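Local atomic coordinates of 336aa long hypothetical dTDP-glucose 4,6-dehydratase (Pyrococcus horikoshii, PDB entry 2HUN), a protein that binds NAD(+) and probably acts as a dTDP-glucose 4,6-dehydratase of the extended short-chain dehydrogenase/reductase family. Residues A[178-183]-A[215-220]. Numbering follows the deposited sequence.
With NAD (nicotinamide-adenine-dinucleotide), chain C.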
ATOM      1  N   CYS A 178     -10.936 -10.576   3.813  1.00 21.41           N
ATOM      2  CA  CYS A 178     -12.259 -11.179   3.792  1.00 23.80           C
ATOM      3  C   CYS A 178     -13.341 -10.260   3.242  1.00 24.37           C
ATOM      4  O   CYS A 178     -13.183  -9.038   3.190  1.00 23.50           O
ATOM      5  CB  CYS A 178     -12.654 -11.592   5.209  1.00 24.12           C
ATOM      6  SG  CYS A 178     -12.887 -10.157   6.281  1.00 28.28           S
ATOM      7  N   THR A 179     -14.457 -10.871   2.867  1.00 24.99           N
ATOM      8  CA  THR A 179     -15.593 -10.147   2.327  1.00 26.47           C
ATOM      9  C   THR A 179     -16.437  -9.603   3.476  1.00 26.85           C
ATOM     10  O   THR A 179     -15.954  -9.469   4.598  1.00 27.44           O
ATOM     11  CB  THR A 179     -16.453 -11.074   1.445  1.00 26.82           C
ATOM     12  OG1 THR A 179     -16.961 -12.149   2.239  1.00 25.45           O
ATOM     13  CG2 THR A 179     -15.610 -11.653   0.321  1.00 27.98           C
ATOM     14  N   ASN A 180     -17.702  -9.312   3.203  1.00 26.43           N
ATOM     15  CA  ASN A 180     -18.592  -8.754   4.215  1.00 26.25           C
ATOM     16  C   ASN A 180     -18.980  -9.715   5.332  1.00 24.47           C
ATOM     17  O   ASN A 180     -19.511 -10.792   5.072  1.00 24.45           O
ATOM     18  CB  ASN A 180     -19.851  -8.228   3.538  1.00 25.74           C
ATOM     19  CG  ASN A 180     -19.541  -7.262   2.424  1.00 27.96           C
ATOM     20  OD1 ASN A 180     -19.105  -6.135   2.665  1.00 26.25           O
ATOM     21  ND2 ASN A 180     -19.745  -7.707   1.186  1.00 30.42           N
ATOM     22  N   ASN A 181     -18.705  -9.320   6.574  1.00 23.25           N
ATOM     23  CA  ASN A 181     -19.059 -10.141   7.734  1.00 24.15           C
ATOM     24  C   ASN A 181     -20.447  -9.767   8.252  1.00 24.24           C
ATOM     25  O   ASN A 181     -20.882  -8.621   8.125  1.00 25.01           O
ATOM     26  CB  ASN A 181     -18.067  -9.940   8.888  1.00 24.58           C
ATOM     27  CG  ASN A 181     -16.772 -10.710   8.706  1.00 25.71           C
ATOM     28  OD1 ASN A 181     -16.278 -11.334   9.648  1.00 24.76           O
ATOM     29  ND2 ASN A 181     -16.205 -10.657   7.503  1.00 23.76           N
ATOM     30  N   TYR A 182     -21.123 -10.744   8.846  1.00 25.21           N
ATOM     31  CA  TYR A 182     -22.439 -10.543   9.442  1.00 26.06           C
ATOM     32  C   TYR A 182     -22.572 -11.554  10.574  1.00 25.81           C
ATOM     33  O   TYR A 182     -21.935 -12.611  10.554  1.00 26.49           O
ATOM     34  CB  TYR A 182     -23.551 -10.735   8.400  1.00 26.24           C
ATOM     35  CG  TYR A 182     -23.765 -12.157   7.932  1.00 27.95           C
ATOM     36  CD1 TYR A 182     -23.009 -12.689   6.890  1.00 26.95           C
ATOM     37  CD2 TYR A 182     -24.729 -12.970   8.527  1.00 27.58           C
ATOM     38  CE1 TYR A 182     -23.210 -14.003   6.446  1.00 27.44           C
ATOM     39  CE2 TYR A 182     -24.938 -14.279   8.093  1.00 27.48           C
ATOM     40  CZ  TYR A 182     -24.178 -14.787   7.054  1.00 27.87           C
ATOM     41  OH  TYR A 182     -24.392 -16.076   6.618  1.00 30.18           O
ATOM     42  N   GLY A 183     -23.378 -11.215  11.574  1.00 26.31           N
ATOM     43  CA  GLY A 183     -23.560 -12.099  12.707  1.00 23.84           C
ATOM     44  C   GLY A 183     -23.690 -11.301  13.990  1.00 24.51           C
ATOM     45  O   GLY A 183     -23.896 -10.083  13.944  1.00 23.33           O
ATOM     46  N   ARG A 215     -22.494  -8.716  -3.436  1.00 44.78           N
ATOM     47  CA  ARG A 215     -21.525  -8.697  -2.357  1.00 43.36           C
ATOM     48  C   ARG A 215     -21.512 -10.107  -1.796  1.00 39.32           C
ATOM     49  O   ARG A 215     -22.529 -10.801  -1.811  1.00 38.06           O
ATOM     50  CB  ARG A 215     -21.923  -7.701  -1.259  1.00 44.89           C
ATOM     51  CG  ARG A 215     -21.500  -6.275  -1.557  1.00 48.02           C
ATOM     52  CD  ARG A 215     -21.591  -5.381  -0.331  1.00 50.37           C
ATOM     53  NE  ARG A 215     -22.964  -5.189   0.129  1.00 51.20           N
ATOM     54  CZ  ARG A 215     -23.308  -4.341   1.092  1.00 52.23           C
ATOM     55  NH1 ARG A 215     -22.375  -3.613   1.693  1.00 52.13           N
ATOM     56  NH2 ARG A 215     -24.581  -4.211   1.446  1.00 51.36           N
ATOM     57  N   ASP A 216     -20.347 -10.531  -1.330  1.00 36.65           N
ATOM     58  CA  ASP A 216     -20.195 -11.851  -0.753  1.00 35.22           C
ATOM     59  C   ASP A 216     -20.449 -11.705   0.746  1.00 32.48           C
ATOM     60  O   ASP A 216     -19.946 -10.776   1.380  1.00 32.95           O
ATOM     61  CB  ASP A 216     -18.778 -12.377  -1.010  1.00 34.96           C
ATOM     62  CG  ASP A 216     -18.590 -13.805  -0.538  1.00 38.26           C
ATOM     63  OD1 ASP A 216     -19.264 -14.701  -1.086  1.00 38.61           O
ATOM     64  OD2 ASP A 216     -17.774 -14.035   0.386  1.00 40.45           O
ATOM     65  N   TRP A 217     -21.243 -12.608   1.306  1.00 30.54           N
ATOM     66  CA  TRP A 217     -21.544 -12.554   2.727  1.00 27.56           C
ATOM     67  C   TRP A 217     -20.914 -13.726   3.451  1.00 26.31           C
ATOM     68  O   TRP A 217     -21.120 -14.888   3.088  1.00 25.40           O
ATOM     69  CB  TRP A 217     -23.057 -12.512   2.949  1.00 27.50           C
ATOM     70  CG  TRP A 217     -23.657 -11.252   2.400  1.00 29.78           C
ATOM     71  CD1 TRP A 217     -24.206 -11.072   1.161  1.00 30.43           C
ATOM     72  CD2 TRP A 217     -23.655  -9.962   3.029  1.00 29.72           C
ATOM     73  NE1 TRP A 217     -24.540  -9.751   0.978  1.00 30.20           N
ATOM     74  CE2 TRP A 217     -24.214  -9.048   2.109  1.00 29.96           C
ATOM     75  CE3 TRP A 217     -23.231  -9.491   4.278  1.00 28.62           C
ATOM     76  CZ2 TRP A 217     -24.360  -7.687   2.401  1.00 28.95           C
ATOM     77  CZ3 TRP A 217     -23.376  -8.135   4.567  1.00 29.36           C
ATOM     78  CH2 TRP A 217     -23.937  -7.253   3.630  1.00 29.88           C
ATOM     79  N   LEU A 218     -20.125 -13.406   4.471  1.00 24.64           N
ATOM     80  CA  LEU A 218     -19.428 -14.414   5.260  1.00 24.19           C
ATOM     81  C   LEU A 218     -19.839 -14.350   6.730  1.00 22.93           C
ATOM     82  O   LEU A 218     -19.666 -13.314   7.376  1.00 22.95           O
ATOM     83  CB  LEU A 218     -17.918 -14.181   5.133  1.00 25.22           C
ATOM     84  CG  LEU A 218     -16.931 -15.037   5.929  1.00 24.68           C
ATOM     85  CD1 LEU A 218     -16.941 -16.455   5.399  1.00 24.71           C
ATOM     86  CD2 LEU A 218     -15.538 -14.437   5.805  1.00 27.37           C
ATOM     87  N   TYR A 219     -20.374 -15.448   7.260  1.00 23.59           N
ATOM     88  CA  TYR A 219     -20.771 -15.471   8.671  1.00 23.93           C
ATOM     89  C   TYR A 219     -19.520 -15.192   9.502  1.00 23.22           C
ATOM     90  O   TYR A 219     -18.483 -15.817   9.294  1.00 24.58           O
ATOM     91  CB  TYR A 219     -21.368 -16.828   9.057  1.00 24.28           C
ATOM     92  CG  TYR A 219     -21.957 -16.837  10.457  1.00 25.85           C
ATOM     93  CD1 TYR A 219     -22.944 -15.918  10.823  1.00 25.41           C
ATOM     94  CD2 TYR A 219     -21.499 -17.733  11.427  1.00 26.02           C
ATOM     95  CE1 TYR A 219     -23.455 -15.885  12.119  1.00 27.29           C
ATOM     96  CE2 TYR A 219     -22.004 -17.709  12.725  1.00 28.16           C
ATOM     97  CZ  TYR A 219     -22.980 -16.778  13.065  1.00 27.81           C
ATOM     98  OH  TYR A 219     -23.454 -16.719  14.352  1.00 27.43           O
ATOM     99  N   VAL A 220     -19.614 -14.250  10.435  1.00 22.88           N
ATOM    100  CA  VAL A 220     -18.458 -13.872  11.240  1.00 21.75           C
ATOM    101  C   VAL A 220     -17.715 -15.034  11.898  1.00 23.59           C
ATOM    102  O   VAL A 220     -16.484 -15.049  11.911  1.00 22.31           O
ATOM    103  CB  VAL A 220     -18.839 -12.820  12.322  1.00 22.66           C
ATOM    104  CG1 VAL A 220     -19.746 -13.443  13.388  1.00 21.37           C
ATOM    105  CG2 VAL A 220     -17.575 -12.239  12.945  1.00 18.98           C
TER
HETATM  106  PA  NAD C 801     -15.272  -2.146  13.961  1.00 29.81           P
HETATM  107  O1A NAD C 801     -15.377  -0.768  13.456  1.00 30.66           O
HETATM  108  O2A NAD C 801     -16.480  -2.820  14.514  1.00 28.28           O
HETATM  109  O5B NAD C 801     -14.163  -2.141  15.119  1.00 29.61           O
HETATM  110  C5B NAD C 801     -12.831  -1.638  14.940  1.00 25.98           C
HETATM  111  C4B NAD C 801     -12.210  -1.723  16.341  1.00 25.67           C
HETATM  112  O4B NAD C 801     -10.835  -1.295  16.306  1.00 26.08           O
HETATM  113  C3B NAD C 801     -12.949  -0.788  17.341  1.00 23.84           C
HETATM  114  O3B NAD C 801     -13.203  -1.478  18.575  1.00 25.94           O
HETATM  115  C2B NAD C 801     -12.001   0.421  17.448  1.00 26.35           C
HETATM  116  O2B NAD C 801     -12.071   1.179  18.656  1.00 24.19           O
HETATM  117  C1B NAD C 801     -10.633  -0.226  17.226  1.00 26.08           C
HETATM  118  N9A NAD C 801      -9.612   0.691  16.674  1.00 26.35           N
HETATM  119  C8A NAD C 801      -9.684   1.455  15.567  1.00 29.07           C
HETATM  120  N7A NAD C 801      -8.546   2.133  15.426  1.00 27.53           N
HETATM  121  C5A NAD C 801      -7.737   1.815  16.432  1.00 25.53           C
HETATM  122  C6A NAD C 801      -6.426   2.199  16.826  1.00 26.02           C
HETATM  123  N6A NAD C 801      -5.690   3.072  16.152  1.00 25.53           N
HETATM  124  N1A NAD C 801      -5.907   1.610  18.004  1.00 25.38           N
HETATM  125  C2A NAD C 801      -6.672   0.690  18.737  1.00 25.20           C
HETATM  126  N3A NAD C 801      -7.908   0.331  18.366  1.00 26.48           N
HETATM  127  C4A NAD C 801      -8.420   0.885  17.236  1.00 25.68           C
HETATM  128  O3  NAD C 801     -14.890  -2.994  12.672  1.00 28.75           O
HETATM  129  PN  NAD C 801     -14.657  -4.522  12.331  1.00 27.11           P
HETATM  130  O1N NAD C 801     -15.681  -4.761  11.273  1.00 26.85           O
HETATM  131  O2N NAD C 801     -14.783  -5.386  13.523  1.00 24.88           O
HETATM  132  O5D NAD C 801     -13.225  -4.565  11.583  1.00 28.72           O
HETATM  133  C5D NAD C 801     -12.120  -5.366  12.010  1.00 26.52           C
HETATM  134  C4D NAD C 801     -11.111  -5.491  10.839  1.00 27.11           C
HETATM  135  O4D NAD C 801     -11.640  -6.328   9.797  1.00 24.92           O
HETATM  136  C3D NAD C 801     -10.752  -4.134  10.221  1.00 26.37           C
HETATM  137  O3D NAD C 801      -9.320  -4.101   9.991  1.00 26.82           O
HETATM  138  C2D NAD C 801     -11.558  -4.120   8.891  1.00 25.82           C
HETATM  139  O2D NAD C 801     -10.876  -3.328   7.914  1.00 27.39           O
HETATM  140  C1D NAD C 801     -11.618  -5.601   8.554  1.00 26.83           C
HETATM  141  N1N NAD C 801     -12.780  -6.011   7.740  1.00 27.36           N
HETATM  142  C2N NAD C 801     -14.125  -5.972   8.242  1.00 27.12           C
HETATM  143  C3N NAD C 801     -15.174  -6.393   7.406  1.00 28.60           C
HETATM  144  C7N NAD C 801     -16.644  -6.389   7.885  1.00 28.92           C
HETATM  145  O7N NAD C 801     -17.501  -6.932   7.176  1.00 28.14           O
HETATM  146  N7N NAD C 801     -16.954  -5.824   9.045  1.00 24.58           N
HETATM  147  C4N NAD C 801     -14.901  -6.842   6.089  1.00 27.77           C
HETATM  148  C5N NAD C 801     -13.574  -6.870   5.612  1.00 28.23           C
HETATM  149  C6N NAD C 801     -12.505  -6.460   6.426  1.00 27.58           C
HETATM  150  O   HOH W   1     -22.662 -16.998   4.535  1.00 34.22           O
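Asn180 to Tyr182 run parallel to Trp217 to Tyr219, the two strand segments at 41° to each other, with Leu218 N giving a nearly straight bond to Asn180 O (2.8 Å), Tyr182 N reaching Leu218 O, and Val220 N closing the ladder on Tyr182 O. Asp216 O takes two donors from Asn180: a weak one from the backbone N and a better one from ND2 (3.1 Å). Asn180 and Trp217 point to the same face of the sheet, and there Asn180 CB lies over the six-membered ring as a CH-pi contact, 4.0 Å from its centroid. One residue back, Thr179 OG1 donates to Asp216 OD2 (2.8 Å), meeting the carboxylate on its anti side; the backbone amides of Ala244 and Glu246 hold the same acid from beyond the pair. In the Rossmann-fold sheet, strand 172-182 pairs in parallel with both 215-219 and 239-242, so the sheet branches here, and its end runs alongside the nicotinamide of NAD. Asn181 N donates to the carboxamide O7N of NAD in a nearly linear bond (2.7 Å), and Thr179 O and Cys178 O approach ring carbons C4N and C5N. The Asn181 side chain lies alongside Leu218, its OD1 bonded to His223. Tyr182 CG sits between its own N and carbonyl carbon (chi1 70°), which swings the ring across the neighbouring strand: Tyr219 CA lies over one face, and the edge of the Tyr219 ring turns toward the Tyr182 face in an offset edge-to-face pair, planes at 64°. One water links Tyr182 OH to Trp217 O. An alanine at Tyr182 would probably leave Tyr219 CA and ring edge without the aromatic face they pack on, and that water less firmly held. Phe300 and Ile192 also pack against the Tyr182 ring.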